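PDB 2AU3: DNA primase from Aquifex aeolicus, which probably synthesises the short RNA primers from which DNA polymerase starts during DNA replication, acting as a DNA-directed RNA polymerase with a zinc-binding domain. Local coordinates for residues A[246-251]-A[262-267]; A[293-298]-A[327-332]; A[321-326]-A[342-347]. All coordinates share one frame; numbering follows the deposited sequence.

Contact 1: A[246-251]-A[262-267]; sequences FAILVE and EGIRNV
Asn-266 grips the start of strand 247-249 with both its backbone and its side chain. Its carbonyl O accepts from Ile-248 N at 2.8 Å, the donor lying in the carbonyl plane, and CA of Ala-247 leans on the same oxygen through a C-H...O contact. The side-chain amide reaches back to Phe-246: ND2 donates to Phe-246 O at 3.0 Å, approaching well above that carbonyl's plane, 56° out of it. The same ND2 sits over one face of the Phe-246 ring, offset toward the rim and 3.3 Å from CE1, with amide and ring planes 80° apart. The ring gets there because CG of Phe-246 stands between its backbone N and carbonyl carbon (chi1 69°). The tightest packing is apolar: Ile-248 CD1 presses on Ile-264 CG2 at 3.5 Å, the two side chains crossing at about a right angle, with Asn-266 OD1 beside that CD1 of Ile-248. Val-250 CG2 meets Val-267 CG1 more loosely, at 3.7 Å. Looser still is the outer side, where Arg-265 turns away from the strand and Glu-262, partly exposed, pairs with Arg-258. Gly-263, at positive phi, closes helix 253-261 with a Schellman motif. Ile-248 and Val-267 form a parallel bridge, so strand, helix and returning strand make a beta-alpha-beta crossover of the Toprim fold. Helix 234-244 packs on Asn-266, helix 338-347 on Ile-248 and Ile-264, and strand 289-293 hydrogen-bonds along Ala-247 and Leu-249.

Contact 2: A[293-298]-A[327-332]; sequences LYDGDD and YDPDEF
Gly-296 N donates to Tyr-327 O at 2.8 Å, the one hydrogen bond between the loop 293-298 and the segment 327-332. The bond is fairly straight, and the donor is tilted 24° from the carbonyl plane. Gly-296 has no side chain at this spot, and a CB there would point toward Tyr-327 O and sit tight against it. The glycine is also the centre of an inverse gamma turn. Beside this bond the side chains of Asp-295 and Asp-328 run alongside one another, their carboxylate planes 58° apart. They do not pair: OD1 of Asp-295 makes a tight contact, not a bond, with CB of Asp-328 at 2.9 Å, while Asp-295 OD1 and Asp-328 OD2 stay 4.7 Å apart. Asp-328 is the N-cap of helix 329-336. With CG between its backbone N and carbonyl carbon (chi1 65°), the carboxylate curls back over the first turn, and OD1 accepts from Glu-331 N at 3.0 Å on its syn side. Pro-329 begins the helix. Its CD lies 3.6 Å from Asp-295 OD1, and its CG meets Leu-293 CD2 at 4.1 Å, where the two side chains run antiparallel past one another. Leu-259 of helix 253-261 touches both. Asp-295 N is held by Glu-251 OE2, and Asp-297 OD1 caps Gly-300 N at the start of helix 298-313. Glu-251, Asp-295 and Asp-297 are the predicted magnesium ligands, and the segment Asp-295 to Asp-297, carried on the loop after strand 289-293, is consistent with the DxD motif of Toprim domains, beside the Toprim glutamate, Glu-251.

Contact 3: A[321-326]-A[342-347]; sequences VYLPEG and RRLINS
Apolar packing carries this contact, with Leu-344 of helix 338-347 at its centre. Its CG sits 3.9 Å from Val-321 CG1, the two side chains crossing obliquely, and its CD2 meets Leu-323 CD2 at 3.8 Å at about a right angle. Leu-344 reaches out to both because CG lies trans to its backbone N (chi1 -175°). The next residue, Ile-345, lays CG1 against the same Val-321 CG1 at 4.0 Å. Replacing Leu-344 with an alanine would probably leave Val-321 and Leu-323 without their shared cover and open a gap between loop and helix. The polar part is slight across the contact. Tyr-322 O faces methyl carbons of Leu-344, the nearer being CD2 at 3.8 Å. Within the helix, Ser-347 OG donates to Leu-344 O at 3.0 Å, and Ser-348 OG bonds to the same oxygen. Further out, Glu-325 pairs with Arg-301, and Leu-323 packs on Pro-329 and Phe-332 of helix 329-336. With the side chains meeting carbon to carbon and no polar bond between the segments, the helix is held over the end of strand 317-321 by shape and burial rather than by directional bonds.

Overall arrangement
All three contacts belong to the mixed Toprim sheet and its flanking helices. Contact 1 is the innermost, joining neighbouring parallel strands through backbone and amide bonds as well as methyls. Contact 2, partly buried, lies at the ends of the strands, where acidic side chains gather. Contact 3 is almost wholly apolar and seats a helix on strand 317-321, at one edge of the sheet. Contacts 1 and 2 share the predicted metal site, Glu-251 coming from contact 1, Asp-295 and Asp-297 from contact 2, and Leu-249 O binds Leu-293 N between them. Contact 3 reaches contact 2 through Gly-326 N and Gly-296 O, and contact 1 where Ile-345 meets Ile-248.

Contact 1: A[246-251]-A[262-267]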
loop_
_atom_site.group_PDB
_atom_site.type_symbol
_atom_site.label_atom_id
_atom_site.label_comp_id
_atom_site.label_asym_id
_atom_site.label_seq_id
_atom_site.Cartn_x
_atom_site.Cartn_y
_atom_site.Cartn_z
ATOM N N PHE A 246 7.265 -0.402 15.381
ATOM C CA PHE A 246 7.613 0.773 14.580
ATOM C C PHE A 246 7.274 0.540 13.113
ATOM O O PHE A 246 7.023 -0.606 12.697
ATOM C CB PHE A 246 9.099 1.153 14.760
ATOM C CG PHE A 246 10.076 0.152 14.155
ATOM C CD1 PHE A 246 10.648 0.389 12.899
ATOM C CD2 PHE A 246 10.441 -1.010 14.850
ATOM C CE1 PHE A 246 11.545 -0.510 12.334
ATOM C CE2 PHE A 246 11.354 -1.933 14.289
ATOM C CZ PHE A 246 11.902 -1.680 13.022
ATOM N N ALA A 247 7.281 1.616 12.337
ATOM C CA ALA A 247 7.082 1.534 10.911
ATOM C C ALA A 247 8.321 2.115 10.248
ATOM O O ALA A 247 8.988 2.964 10.831
ATOM C CB ALA A 247 5.837 2.336 10.494
ATOM N N ILE A 248 8.593 1.689 9.014
ATOM C CA ILE A 248 9.631 2.314 8.207
ATOM C C ILE A 248 8.908 3.079 7.088
ATOM O O ILE A 248 8.045 2.523 6.461
ATOM C CB ILE A 248 10.597 1.243 7.614
ATOM C CG1 ILE A 248 11.343 0.502 8.738
ATOM C CG2 ILE A 248 11.587 1.922 6.575
ATOM C CD1 ILE A 248 11.893 -0.932 8.350
ATOM N N LEU A 249 9.207 4.380 6.924
ATOM C CA LEU A 249 8.652 5.173 5.846
ATOM C C LEU A 249 9.673 5.341 4.744
ATOM O O LEU A 249 10.780 5.832 4.969
ATOM C CB LEU A 249 8.151 6.554 6.376
ATOM C CG LEU A 249 7.607 7.583 5.368
ATOM C CD1 LEU A 249 6.214 7.203 4.835
ATOM C CD2 LEU A 249 7.612 9.020 6.002
ATOM N N VAL A 250 9.319 4.875 3.549
ATOM C CA VAL A 250 10.169 5.036 2.369
ATOM C C VAL A 250 9.445 5.953 1.403
ATOM O O VAL A 250 8.268 6.258 1.630
ATOM C CB VAL A 250 10.513 3.660 1.686
ATOM C CG1 VAL A 250 11.325 2.762 2.625
ATOM C CG2 VAL A 250 9.248 2.925 1.208
ATOM N N GLU A 251 10.118 6.395 0.333
ATOM C CA GLU A 251 9.564 7.469 -0.506
ATOM C C GLU A 251 8.465 7.048 -1.450
ATOM O O GLU A 251 7.541 7.826 -1.714
ATOM C CB GLU A 251 10.653 8.172 -1.325
ATOM C CG GLU A 251 11.784 8.745 -0.485
ATOM C CD GLU A 251 12.651 9.760 -1.233
ATOM O OE1 GLU A 251 12.151 10.872 -1.519
ATOM O OE2 GLU A 251 13.842 9.450 -1.494
ATOM N N GLU A 262 12.729 -8.210 0.501
ATOM C CA GLU A 262 13.854 -8.632 1.318
ATOM C C GLU A 262 13.399 -9.006 2.726
ATOM O O GLU A 262 14.220 -9.159 3.627
ATOM C CB GLU A 262 14.909 -7.513 1.365
ATOM C CG GLU A 262 15.454 -7.087 -0.003
ATOM C CD GLU A 262 16.254 -8.174 -0.719
ATOM O OE1 GLU A 262 16.672 -9.138 -0.055
ATOM O OE2 GLU A 262 16.455 -8.063 -1.963
ATOM N N GLY A 263 12.085 -9.155 2.913
ATOM C CA GLY A 263 11.522 -9.527 4.204
ATOM C C GLY A 263 11.438 -8.398 5.247
ATOM O O GLY A 263 11.336 -8.650 6.443
ATOM N N ILE A 264 11.483 -7.155 4.802
ATOM C CA ILE A 264 11.336 -6.030 5.707
ATOM C C ILE A 264 9.926 -5.514 5.449
ATOM O O ILE A 264 9.683 -4.857 4.434
ATOM C CB ILE A 264 12.389 -4.957 5.388
ATOM C CG1 ILE A 264 13.772 -5.430 5.825
ATOM C CG2 ILE A 264 12.109 -3.660 6.184
ATOM C CD1 ILE A 264 14.898 -4.511 5.326
ATOM N N ARG A 265 8.989 -5.841 6.329
ATOM C CA ARG A 265 7.582 -5.778 5.930
ATOM C C ARG A 265 6.763 -4.720 6.673
ATOM O O ARG A 265 5.583 -4.515 6.364
ATOM C CB ARG A 265 6.939 -7.141 6.114
ATOM C CG ARG A 265 7.534 -8.260 5.250
ATOM C CD ARG A 265 6.852 -9.573 5.553
ATOM N NE ARG A 265 7.350 -10.695 4.766
ATOM C CZ ARG A 265 8.039 -11.692 5.274
ATOM N NH1 ARG A 265 8.351 -11.692 6.559
ATOM N NH2 ARG A 265 8.410 -12.702 4.499
ATOM N N ASN A 266 7.390 -4.052 7.649
ATOM C CA ASN A 266 6.666 -3.038 8.424
ATOM C C ASN A 266 6.936 -1.675 7.797
ATOM O O ASN A 266 7.437 -0.794 8.443
ATOM C CB ASN A 266 7.099 -3.070 9.908
ATOM C CG ASN A 266 8.619 -2.880 10.085
ATOM O OD1 ASN A 266 9.408 -3.339 9.260
ATOM N ND2 ASN A 266 9.016 -2.223 11.167
ATOM N N VAL A 267 6.577 -1.544 6.526
ATOM C CA VAL A 267 7.001 -0.444 5.635
ATOM C C VAL A 267 5.769 0.153 4.968
ATOM O O VAL A 267 4.892 -0.607 4.487
ATOM C CB VAL A 267 7.914 -0.975 4.483
ATOM C CG1 VAL A 267 8.498 0.207 3.632
ATOM C CG2 VAL A 267 9.066 -1.809 5.036
#

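Contact 2: A[293-298]-A[327-332]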
loop_
_atom_site.group_PDB
_atom_site.type_symbol
_atom_site.label_atom_id
_atom_site.label_comp_id
_atom_site.label_asym_id
_atom_site.label_seq_id
_atom_site.Cartn_x
_atom_site.Cartn_y
_atom_site.Cartn_z
ATOM N N LEU A 293 13.384 6.566 5.755
ATOM C CA LEU A 293 14.468 6.047 4.953
ATOM C C LEU A 293 14.309 6.509 3.546
ATOM O O LEU A 293 13.688 5.820 2.721
ATOM C CB LEU A 293 14.456 4.512 5.010
ATOM C CG LEU A 293 15.509 3.745 4.199
ATOM C CD1 LEU A 293 16.909 3.856 4.791
ATOM C CD2 LEU A 293 15.101 2.312 4.124
ATOM N N TYR A 294 14.831 7.696 3.259
ATOM C CA TYR A 294 14.700 8.277 1.947
ATOM C C TYR A 294 16.068 8.157 1.255
ATOM O O TYR A 294 17.030 7.677 1.859
ATOM C CB TYR A 294 14.242 9.736 2.065
ATOM C CG TYR A 294 12.750 9.941 2.412
ATOM C CD1 TYR A 294 11.904 8.861 2.713
ATOM C CD2 TYR A 294 12.208 11.226 2.442
ATOM C CE1 TYR A 294 10.562 9.071 3.021
ATOM C CE2 TYR A 294 10.870 11.442 2.732
ATOM C CZ TYR A 294 10.061 10.363 3.038
ATOM O OH TYR A 294 8.750 10.605 3.329
ATOM N N ASP A 295 16.146 8.532 -0.013
ATOM C CA ASP A 295 17.404 8.432 -0.758
ATOM C C ASP A 295 18.570 9.158 -0.069
ATOM O O ASP A 295 18.396 10.215 0.537
ATOM C CB ASP A 295 17.225 8.981 -2.178
ATOM C CG ASP A 295 16.313 8.130 -3.026
ATOM O OD1 ASP A 295 16.087 6.942 -2.679
ATOM O OD2 ASP A 295 15.775 8.571 -4.078
ATOM N N GLY A 296 19.770 8.607 -0.214
ATOM C CA GLY A 296 20.968 9.214 0.329
ATOM C C GLY A 296 21.521 10.282 -0.601
ATOM O O GLY A 296 22.639 10.179 -1.109
ATOM N N ASP A 297 20.720 11.307 -0.852
ATOM C CA ASP A 297 21.222 12.479 -1.552
ATOM C C ASP A 297 20.565 13.724 -0.965
ATOM O O ASP A 297 19.756 13.630 -0.032
ATOM C CB ASP A 297 21.073 12.342 -3.081
ATOM C CG ASP A 297 19.625 12.299 -3.551
ATOM O OD1 ASP A 297 18.690 12.455 -2.729
ATOM O OD2 ASP A 297 19.329 12.165 -4.762
ATOM N N ASP A 298 20.912 14.879 -1.508
ATOM C CA ASP A 298 20.417 16.127 -1.005
ATOM C C ASP A 298 18.895 16.205 -0.953
ATOM O O ASP A 298 18.325 16.489 0.100
ATOM C CB ASP A 298 20.960 17.283 -1.827
ATOM C CG ASP A 298 20.712 18.596 -1.173
ATOM O OD1 ASP A 298 21.262 18.818 -0.070
ATOM O OD2 ASP A 298 19.946 19.448 -1.660
ATOM N N TYR A 327 23.167 6.460 -2.564
ATOM C CA TYR A 327 22.409 5.204 -2.476
ATOM C C TYR A 327 20.933 5.434 -2.226
ATOM O O TYR A 327 20.568 6.188 -1.334
ATOM C CB TYR A 327 22.944 4.338 -1.325
ATOM C CG TYR A 327 24.319 3.734 -1.603
ATOM C CD1 TYR A 327 24.449 2.404 -2.010
ATOM C CD2 TYR A 327 25.466 4.507 -1.511
ATOM C CE1 TYR A 327 25.703 1.847 -2.267
ATOM C CE2 TYR A 327 26.735 3.966 -1.784
ATOM C CZ TYR A 327 26.837 2.636 -2.151
ATOM O OH TYR A 327 28.063 2.099 -2.420
ATOM N N ASP A 328 20.079 4.729 -2.968
ATOM C CA ASP A 328 18.687 4.593 -2.557
ATOM C C ASP A 328 18.577 3.223 -1.863
ATOM O O ASP A 328 19.556 2.480 -1.840
ATOM C CB ASP A 328 17.713 4.755 -3.742
ATOM C CG ASP A 328 17.840 3.662 -4.766
ATOM O OD1 ASP A 328 18.827 2.897 -4.696
ATOM O OD2 ASP A 328 16.986 3.488 -5.684
ATOM N N PRO A 329 17.454 2.915 -1.214
ATOM C CA PRO A 329 17.315 1.599 -0.582
ATOM C C PRO A 329 17.706 0.413 -1.485
ATOM O O PRO A 329 18.378 -0.488 -1.015
ATOM C CB PRO A 329 15.830 1.548 -0.204
ATOM C CG PRO A 329 15.495 2.971 0.079
ATOM C CD PRO A 329 16.311 3.797 -0.901
ATOM N N ASP A 330 17.282 0.428 -2.748
ATOM C CA ASP A 330 17.542 -0.645 -3.696
ATOM C C ASP A 330 19.058 -0.915 -3.857
ATOM O O ASP A 330 19.506 -2.050 -3.706
ATOM C CB ASP A 330 16.928 -0.251 -5.040
ATOM C CG ASP A 330 17.325 -1.154 -6.142
ATOM O OD1 ASP A 330 17.315 -2.411 -5.957
ATOM O OD2 ASP A 330 17.655 -0.692 -7.248
ATOM N N GLU A 331 19.828 0.145 -4.122
ATOM C CA GLU A 331 21.278 0.040 -4.337
ATOM C C GLU A 331 22.015 -0.332 -3.065
ATOM O O GLU A 331 22.981 -1.100 -3.097
ATOM C CB GLU A 331 21.830 1.360 -4.905
ATOM C CG GLU A 331 21.334 1.689 -6.320
ATOM C CD GLU A 331 21.897 0.767 -7.402
ATOM O OE1 GLU A 331 22.652 -0.193 -7.077
ATOM O OE2 GLU A 331 21.558 0.985 -8.599
ATOM N N PHE A 332 21.577 0.237 -1.937
ATOM C CA PHE A 332 22.137 -0.167 -0.644
ATOM C C PHE A 332 21.974 -1.674 -0.397
ATOM O O PHE A 332 22.935 -2.375 -0.060
ATOM C CB PHE A 332 21.554 0.638 0.524
ATOM C CG PHE A 332 22.288 0.399 1.824
ATOM C CD1 PHE A 332 23.311 1.239 2.229
ATOM C CD2 PHE A 332 22.000 -0.709 2.599
ATOM C CE1 PHE A 332 23.998 1.005 3.412
ATOM C CE2 PHE A 332 22.679 -0.962 3.757
ATOM C CZ PHE A 332 23.677 -0.101 4.183
#

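Contact 3: A[321-326]-A[342-347]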
loop_
_atom_site.group_PDB
_atom_site.type_symbol
_atom_site.label_atom_id
_atom_site.label_comp_id
_atom_site.label_asym_id
_atom_site.label_seq_id
_atom_site.Cartn_x
_atom_site.Cartn_y
_atom_site.Cartn_z
ATOM N N VAL A 321 16.948 7.754 9.023
ATOM C CA VAL A 321 17.937 6.748 8.683
ATOM C C VAL A 321 18.643 7.333 7.495
ATOM O O VAL A 321 18.004 7.645 6.489
ATOM C CB VAL A 321 17.291 5.401 8.302
ATOM C CG1 VAL A 321 18.362 4.316 8.005
ATOM C CG2 VAL A 321 16.334 4.923 9.432
ATOM N N TYR A 322 19.948 7.507 7.648
ATOM C CA TYR A 322 20.799 8.106 6.633
ATOM C C TYR A 322 21.519 7.043 5.841
ATOM O O TYR A 322 22.463 6.416 6.340
ATOM C CB TYR A 322 21.838 9.012 7.300
ATOM C CG TYR A 322 21.186 10.125 8.087
ATOM C CD1 TYR A 322 20.510 11.152 7.437
ATOM C CD2 TYR A 322 21.181 10.111 9.479
ATOM C CE1 TYR A 322 19.875 12.195 8.177
ATOM C CE2 TYR A 322 20.554 11.134 10.217
ATOM C CZ TYR A 322 19.903 12.162 9.558
ATOM O OH TYR A 322 19.271 13.162 10.289
ATOM N N LEU A 323 21.063 6.841 4.619
ATOM C CA LEU A 323 21.823 6.103 3.616
ATOM C C LEU A 323 23.062 6.891 3.194
ATOM O O LEU A 323 23.027 8.133 3.131
ATOM C CB LEU A 323 20.950 5.854 2.401
ATOM C CG LEU A 323 19.812 4.854 2.614
ATOM C CD1 LEU A 323 18.903 4.874 1.406
ATOM C CD2 LEU A 323 20.388 3.472 2.851
ATOM N N PRO A 324 24.141 6.186 2.867
ATOM C CA PRO A 324 25.351 6.859 2.365
ATOM C C PRO A 324 25.091 7.548 1.021
ATOM O O PRO A 324 24.209 7.134 0.254
ATOM C CB PRO A 324 26.363 5.717 2.231
ATOM C CG PRO A 324 25.555 4.501 2.142
ATOM C CD PRO A 324 24.313 4.720 2.945
ATOM N N GLU A 325 25.861 8.608 0.760
ATOM C CA GLU A 325 25.655 9.466 -0.400
ATOM C C GLU A 325 25.568 8.657 -1.642
ATOM O O GLU A 325 26.423 7.814 -1.892
ATOM C CB GLU A 325 26.795 10.485 -0.557
ATOM C CG GLU A 325 26.597 11.422 -1.738
ATOM C CD GLU A 325 25.397 12.343 -1.537
ATOM O OE1 GLU A 325 25.107 12.696 -0.381
ATOM O OE2 GLU A 325 24.746 12.719 -2.534
ATOM N N GLY A 326 24.525 8.909 -2.425
ATOM C CA GLY A 326 24.377 8.249 -3.707
ATOM C C GLY A 326 23.581 6.960 -3.734
ATOM O O GLY A 326 23.338 6.428 -4.823
ATOM N N ARG A 342 18.794 -3.646 7.703
ATOM C CA ARG A 342 18.131 -3.822 8.998
ATOM C C ARG A 342 19.000 -3.253 10.116
ATOM O O ARG A 342 18.508 -2.509 10.994
ATOM C CB ARG A 342 17.857 -5.298 9.270
ATOM C CG ARG A 342 16.572 -5.842 8.706
ATOM C CD ARG A 342 16.099 -7.148 9.368
ATOM N NE ARG A 342 15.327 -7.948 8.427
ATOM C CZ ARG A 342 14.676 -9.074 8.726
ATOM N NH1 ARG A 342 14.672 -9.555 9.970
ATOM N NH2 ARG A 342 14.013 -9.718 7.772
ATOM N N ARG A 343 20.295 -3.572 10.071
ATOM C CA ARG A 343 21.212 -3.029 11.052
ATOM C C ARG A 343 21.338 -1.489 10.991
ATOM O O ARG A 343 21.352 -0.824 12.038
ATOM C CB ARG A 343 22.574 -3.725 10.968
ATOM C CG ARG A 343 22.483 -5.273 11.178
ATOM C CD ARG A 343 22.058 -5.697 12.594
ATOM N NE ARG A 343 22.799 -4.956 13.629
ATOM C CZ ARG A 343 23.994 -5.302 14.109
ATOM N NH1 ARG A 343 24.612 -6.388 13.664
ATOM N NH2 ARG A 343 24.583 -4.544 15.034
ATOM N N LEU A 344 21.441 -0.927 9.785
ATOM C CA LEU A 344 21.504 0.539 9.619
ATOM C C LEU A 344 20.279 1.205 10.276
ATOM O O LEU A 344 20.377 2.221 10.997
ATOM C CB LEU A 344 21.536 0.903 8.133
ATOM C CG LEU A 344 21.718 2.421 7.853
ATOM C CD1 LEU A 344 23.117 2.853 8.290
ATOM C CD2 LEU A 344 21.509 2.743 6.385
ATOM N N ILE A 345 19.118 0.627 9.991
ATOM C CA ILE A 345 17.867 1.145 10.479
ATOM C C ILE A 345 17.876 1.108 12.013
ATOM O O ILE A 345 17.679 2.143 12.669
ATOM C CB ILE A 345 16.698 0.346 9.856
ATOM C CG1 ILE A 345 16.542 0.726 8.379
ATOM C CG2 ILE A 345 15.377 0.582 10.642
ATOM C CD1 ILE A 345 15.604 -0.197 7.578
ATOM N N ASN A 346 18.178 -0.062 12.575
ATOM C CA ASN A 346 18.323 -0.195 14.024
ATOM C C ASN A 346 19.341 0.732 14.717
ATOM O O ASN A 346 19.069 1.265 15.819
ATOM C CB ASN A 346 18.581 -1.656 14.406
ATOM C CG ASN A 346 18.523 -1.882 15.920
ATOM O OD1 ASN A 346 17.437 -1.940 16.504
ATOM N ND2 ASN A 346 19.696 -1.999 16.560
ATOM N N SER A 347 20.492 0.939 14.074
ATOM C CA SER A 347 21.565 1.786 14.608
ATOM C C SER A 347 21.254 3.292 14.554
ATOM O O SER A 347 21.984 4.106 15.136
ATOM C CB SER A 347 22.875 1.519 13.855
ATOM O OG SER A 347 22.924 2.254 12.617
#